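Local atomic coordinates of 3-methyladenine DNA glycosylase (Helicobacter pylori, PDB entry 1PU6), a protein that excises 3-methyladenine from alkylated DNA, acting as a base excision repair glycosylase of the helix-hairpin-helix family. Residues D3-L8 with L182-A187; L29-L34 with I67-I72. All coordinates share one frame; numbering follows the deposited sequence.

Overall arrangement
From the N terminus the chain enters helix 4-12, whose first turn is met by helix 182-187, 174 residues further on, to close contact 1. Inside that long loop the chain reaches helix 31-39, the next helix, and contact 2 closes after helix 45-57, when residues 67-72 of helix 65-74 return to residues 29-34. Contact 2 is thus nested within contact 1, and the two do not cross. They lie on opposite sides of the chain's centre, their own centres 33 Å apart. Contact 1 ties the N-terminal helix 4-12 to helix 182-187, late in the chain; contact 2 joins two helices early in the glycosylase fold.

Contact 1: residues D3-L8 with L182-A187; sequences DSFEIL and LNSALA
Phe5 reaches across from the first turn of helix 4-12 and sets the far end of its ring against Ser184 and Ala185 of helix 182-187. Its CB points toward the other helix, and CG, anti to the backbone N (chi1 179°), carries the ring straight out from its own backbone. Along the ring, CD2 comes first, 4.2 Å from Ala185 CB; CE2 then lies 3.7 Å from Ala185 CA, so it rests on backbone as much as on the methyl. At the tip CZ meets Ser184 CB at 3.4 Å, and CE1 flanks that same carbon at 3.9 Å. Both residues approach the ring obliquely. One turn on from Phe5, Leu8 CD2 adds a looser apolar touch on Ala185 CB at 4.4 Å. The segments 4-8 and 182-187 run nearly parallel (12°), with axes 11.1 Å apart at closest approach, and the ring and the leucine bridge this separation without any hydrogen bond between the segments. Asp3 is the N-cap of the first helix: its OD1 accepts from Glu6 N (3.0 Å), nearly along the C-O axis. Leu198 of helix 195-203 touches both Leu8 and Ala185. An N-terminal helix packed among helices from late in the chain is consistent with the mixed N- and C-terminal helical domain of endonuclease III-like members of the HhH-GPD superfamily.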
loop_
_atom_site.group_PDB
_atom_site.type_symbol
_atom_site.label_atom_id
_atom_site.label_comp_id
_atom_site.label_asym_id
_atom_site.label_seq_id
_atom_site.Cartn_x
_atom_site.Cartn_y
_atom_site.Cartn_z
ATOM N N ASP A 3 19.002 -10.138 10.290
ATOM C CA ASP A 3 18.507 -9.950 8.929
ATOM C C ASP A 3 16.991 -9.879 9.019
ATOM O O ASP A 3 16.422 -10.004 10.117
ATOM C CB ASP A 3 18.963 -11.055 7.972
ATOM C CG ASP A 3 18.589 -12.452 8.432
ATOM O OD1 ASP A 3 17.417 -12.666 8.790
ATOM O OD2 ASP A 3 19.407 -13.411 8.441
ATOM N N SER A 4 16.333 -9.672 7.884
ATOM C CA SER A 4 14.900 -9.418 7.910
ATOM C C SER A 4 14.139 -10.693 8.208
ATOM O O SER A 4 12.995 -10.612 8.630
ATOM C CB SER A 4 14.421 -8.797 6.605
ATOM O OG SER A 4 14.462 -9.737 5.538
ATOM N N PHE A 5 14.753 -11.858 7.968
ATOM C CA PHE A 5 14.057 -13.099 8.308
ATOM C C PHE A 5 13.961 -13.259 9.816
ATOM O O PHE A 5 12.922 -13.675 10.344
ATOM C CB PHE A 5 14.729 -14.335 7.657
ATOM C CG PHE A 5 14.052 -15.626 8.005
ATOM C CD1 PHE A 5 14.749 -16.632 8.667
ATOM C CD2 PHE A 5 12.700 -15.812 7.725
ATOM C CE1 PHE A 5 14.082 -17.857 9.016
ATOM C CE2 PHE A 5 12.048 -16.998 8.072
ATOM C CZ PHE A 5 12.731 -18.008 8.703
ATOM N N GLU A 6 15.015 -12.864 10.530
ATOM C CA GLU A 6 14.934 -12.810 12.014
ATOM C C GLU A 6 13.851 -11.860 12.555
ATOM O O GLU A 6 13.124 -12.223 13.519
ATOM C CB GLU A 6 16.288 -12.540 12.648
ATOM C CG GLU A 6 17.360 -13.544 12.214
ATOM C CD GLU A 6 17.101 -14.948 12.751
ATOM O OE1 GLU A 6 17.455 -15.918 12.041
ATOM O OE2 GLU A 6 16.540 -15.093 13.880
ATOM N N ILE A 7 13.715 -10.700 11.905
ATOM C CA ILE A 7 12.719 -9.704 12.287
ATOM C C ILE A 7 11.321 -10.281 12.002
ATOM O O ILE A 7 10.427 -10.147 12.844
ATOM C CB ILE A 7 12.950 -8.370 11.519
ATOM C CG1 ILE A 7 14.278 -7.734 11.976
ATOM C CG2 ILE A 7 11.760 -7.387 11.702
ATOM C CD1 ILE A 7 14.716 -6.552 11.142
ATOM N N LEU A 8 11.139 -10.893 10.817
ATOM C CA LEU A 8 9.849 -11.511 10.470
ATOM C C LEU A 8 9.437 -12.544 11.534
ATOM O O LEU A 8 8.287 -12.511 12.041
ATOM C CB LEU A 8 9.879 -12.160 9.089
ATOM C CG LEU A 8 8.587 -12.917 8.698
ATOM C CD1 LEU A 8 7.311 -12.018 8.759
ATOM C CD2 LEU A 8 8.701 -13.518 7.270
ATOM N N LEU A 182 13.702 -18.494 1.794
ATOM C CA LEU A 182 12.372 -18.515 1.263
ATOM C C LEU A 182 11.559 -19.731 1.765
ATOM O O LEU A 182 10.389 -19.575 2.174
ATOM C CB LEU A 182 12.414 -18.492 -0.261
ATOM C CG LEU A 182 11.045 -18.451 -0.952
ATOM C CD1 LEU A 182 10.268 -17.230 -0.545
ATOM C CD2 LEU A 182 11.296 -18.524 -2.477
ATOM N N ASN A 183 12.161 -20.909 1.716
ATOM C CA ASN A 183 11.457 -22.085 2.208
ATOM C C ASN A 183 11.002 -21.894 3.651
ATOM O O ASN A 183 9.853 -22.255 4.015
ATOM C CB ASN A 183 12.343 -23.338 2.067
ATOM C CG ASN A 183 12.194 -23.994 0.706
ATOM O OD1 ASN A 183 11.650 -23.388 -0.230
ATOM N ND2 ASN A 183 12.660 -25.239 0.585
ATOM N N SER A 184 11.910 -21.390 4.506
ATOM C CA SER A 184 11.588 -21.189 5.930
ATOM C C SER A 184 10.508 -20.165 6.140
ATOM O O SER A 184 9.624 -20.305 7.035
ATOM C CB SER A 184 12.855 -20.786 6.688
ATOM O OG SER A 184 13.797 -21.847 6.670
ATOM N N ALA A 185 10.582 -19.091 5.343
ATOM C CA ALA A 185 9.613 -17.959 5.495
ATOM C C ALA A 185 8.214 -18.470 5.116
ATOM O O ALA A 185 7.241 -18.254 5.839
ATOM C CB ALA A 185 10.051 -16.791 4.652
ATOM N N LEU A 186 8.134 -19.218 4.014
ATOM C CA LEU A 186 6.833 -19.740 3.566
ATOM C C LEU A 186 6.275 -20.797 4.553
ATOM O O LEU A 186 5.035 -20.936 4.759
ATOM C CB LEU A 186 6.956 -20.345 2.157
ATOM C CG LEU A 186 7.237 -19.256 1.099
ATOM C CD1 LEU A 186 7.502 -19.943 -0.231
ATOM C CD2 LEU A 186 6.123 -18.208 0.941
ATOM N N ALA A 187 7.194 -21.499 5.230
ATOM C CA ALA A 187 6.771 -22.507 6.214
ATOM C C ALA A 187 6.158 -21.892 7.490
ATOM O O ALA A 187 5.375 -22.589 8.224
ATOM C CB ALA A 187 7.965 -23.430 6.520
#

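Contact 2: residues L29-L34 with I67-I72; sequences LKFEAL and INLKKI
The backbone N of Phe31 donates a hydrogen bond to Asp65 OD1, so a side chain from the first turn of helix 65-74 binds the N-terminal end of helix 31-39, where Lys30 holds the N-cap position. The aromatic side chain of Phe31 carries the whole contact between residues 29-34 and 67-72. The trans chi1 (-177°) swings the ring off its own helix and onto the facing one. There Leu69 CA sits over one face, offset toward the rim, in a CH-pi contact 4.1 Å from the ring centroid and 24° off the normal. Beyond it Leu69 CD1 packs on CE2 of Phe31 at 3.8 Å, the two side chains crossing at about a right angle. Ile72 takes the rim instead: its CG1 lies in the plane of the ring, 3.9 Å from Phe31 CE1. The pairing brings together helices 31-39 and 65-74; both belong to the all-helical HhH-GPD fold, which also carries the helix-hairpin-helix. Asn68 approaches obliquely, with CB 3.6 Å from Phe31 CD1. Its backbone O also comes near the ring, 3.7 Å from Phe31 CE1, while accepting the N-H of Ile72 at 3.2 Å in a routine bond of helix 65-74. Phe111 of helix 111-117 makes an edge-to-face stack with Phe31 and also touches Leu69, so a third helix closes in on the packed pair. From helix 90-108, Ser101 reaches both Leu69 and Ile72.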
loop_
_atom_site.group_PDB
_atom_site.type_symbol
_atom_site.label_atom_id
_atom_site.label_comp_id
_atom_site.label_asym_id
_atom_site.label_seq_id
_atom_site.Cartn_x
_atom_site.Cartn_y
_atom_site.Cartn_z
ATOM N N LEU A 29 -6.486 -5.868 -3.055
ATOM C CA LEU A 29 -6.648 -6.454 -4.400
ATOM C C LEU A 29 -7.825 -5.875 -5.161
ATOM O O LEU A 29 -8.252 -6.441 -6.200
ATOM C CB LEU A 29 -6.682 -8.001 -4.400
ATOM C CG LEU A 29 -5.539 -8.683 -3.615
ATOM C CD1 LEU A 29 -5.527 -10.198 -3.786
ATOM C CD2 LEU A 29 -4.141 -8.123 -3.949
ATOM N N LYS A 30 -8.353 -4.750 -4.665
ATOM C CA LYS A 30 -9.465 -4.018 -5.288
ATOM C C LYS A 30 -9.029 -2.605 -5.616
ATOM O O LYS A 30 -7.993 -2.138 -5.145
ATOM C CB LYS A 30 -10.687 -3.958 -4.324
ATOM C CG LYS A 30 -11.275 -5.337 -4.038
ATOM C CD LYS A 30 -12.282 -5.289 -2.845
ATOM N N PHE A 31 -9.816 -1.908 -6.429
ATOM C CA PHE A 31 -9.442 -0.540 -6.802
ATOM C C PHE A 31 -9.369 0.370 -5.556
ATOM O O PHE A 31 -8.563 1.301 -5.497
ATOM C CB PHE A 31 -10.462 -0.037 -7.824
ATOM C CG PHE A 31 -10.158 1.335 -8.352
ATOM C CD1 PHE A 31 -11.006 2.391 -8.054
ATOM C CD2 PHE A 31 -9.060 1.560 -9.186
ATOM C CE1 PHE A 31 -10.733 3.680 -8.544
ATOM C CE2 PHE A 31 -8.800 2.833 -9.669
ATOM C CZ PHE A 31 -9.653 3.879 -9.396
ATOM N N GLU A 32 -10.234 0.152 -4.566
ATOM C CA GLU A 32 -10.192 0.900 -3.297
ATOM C C GLU A 32 -8.810 0.884 -2.644
ATOM O O GLU A 32 -8.397 1.891 -2.035
ATOM C CB GLU A 32 -11.243 0.307 -2.310
ATOM C CG GLU A 32 -11.254 0.933 -0.922
ATOM C CD GLU A 32 -12.339 0.340 -0.033
ATOM O OE1 GLU A 32 -12.110 0.316 1.195
ATOM O OE2 GLU A 32 -13.395 -0.107 -0.586
ATOM N N ALA A 33 -8.103 -0.256 -2.755
ATOM C CA ALA A 33 -6.731 -0.344 -2.227
ATOM C C ALA A 33 -5.795 0.621 -2.993
ATOM O O ALA A 33 -4.950 1.300 -2.369
ATOM C CB ALA A 33 -6.189 -1.820 -2.275
ATOM N N LEU A 34 -5.888 0.670 -4.337
ATOM C CA LEU A 34 -5.098 1.667 -5.098
ATOM C C LEU A 34 -5.467 3.095 -4.621
ATOM O O LEU A 34 -4.555 3.915 -4.370
ATOM C CB LEU A 34 -5.388 1.501 -6.626
ATOM C CG LEU A 34 -4.668 2.517 -7.522
ATOM C CD1 LEU A 34 -4.539 1.892 -8.930
ATOM C CD2 LEU A 34 -5.524 3.797 -7.629
ATOM N N ILE A 67 -15.921 0.079 -13.577
ATOM C CA ILE A 67 -16.673 1.328 -13.490
ATOM C C ILE A 67 -16.040 2.315 -12.506
ATOM O O ILE A 67 -15.998 3.536 -12.796
ATOM C CB ILE A 67 -18.160 1.059 -13.151
ATOM C CG1 ILE A 67 -18.831 0.351 -14.328
ATOM C CG2 ILE A 67 -18.938 2.362 -12.885
ATOM C CD1 ILE A 67 -20.242 -0.091 -14.029
ATOM N N ASN A 68 -15.559 1.829 -11.356
ATOM C CA ASN A 68 -14.886 2.720 -10.389
ATOM C C ASN A 68 -13.701 3.459 -11.014
ATOM O O ASN A 68 -13.490 4.648 -10.732
ATOM C CB ASN A 68 -14.387 1.899 -9.181
ATOM C CG ASN A 68 -15.519 1.409 -8.261
ATOM O OD1 ASN A 68 -15.335 0.403 -7.492
ATOM N ND2 ASN A 68 -16.635 2.069 -8.282
ATOM N N LEU A 69 -12.905 2.759 -11.839
ATOM C CA LEU A 69 -11.736 3.362 -12.477
ATOM C C LEU A 69 -12.190 4.497 -13.411
ATOM O O LEU A 69 -11.616 5.609 -13.427
ATOM C CB LEU A 69 -10.937 2.266 -13.239
ATOM C CG LEU A 69 -9.799 2.741 -14.156
ATOM C CD1 LEU A 69 -8.713 3.518 -13.370
ATOM C CD2 LEU A 69 -9.179 1.515 -14.895
ATOM N N LYS A 70 -13.203 4.225 -14.210
ATOM C CA LYS A 70 -13.703 5.254 -15.119
ATOM C C LYS A 70 -14.333 6.436 -14.350
ATOM O O LYS A 70 -14.200 7.583 -14.784
ATOM C CB LYS A 70 -14.696 4.642 -16.131
ATOM C CG LYS A 70 -14.010 3.697 -17.109
ATOM C CD LYS A 70 -14.969 3.287 -18.232
ATOM C CE LYS A 70 -14.267 2.442 -19.288
ATOM N NZ LYS A 70 -13.965 1.066 -18.819
ATOM N N LYS A 71 -15.012 6.189 -13.224
ATOM C CA LYS A 71 -15.600 7.316 -12.480
ATOM C C LYS A 71 -14.524 8.271 -11.969
ATOM O O LYS A 71 -14.737 9.476 -11.987
ATOM C CB LYS A 71 -16.363 6.773 -11.275
ATOM C CG LYS A 71 -17.645 6.065 -11.649
ATOM C CD LYS A 71 -18.723 7.121 -11.838
ATOM C CE LYS A 71 -19.250 7.681 -10.499
ATOM N N ILE A 72 -13.388 7.759 -11.498
ATOM C CA ILE A 72 -12.356 8.667 -11.050
ATOM C C ILE A 72 -11.663 9.358 -12.213
ATOM O O ILE A 72 -11.315 10.555 -12.113
ATOM C CB ILE A 72 -11.298 7.914 -10.165
ATOM C CG1 ILE A 72 -12.034 7.357 -8.929
ATOM C CG2 ILE A 72 -10.108 8.858 -9.787
ATOM C CD1 ILE A 72 -12.676 8.425 -7.986
#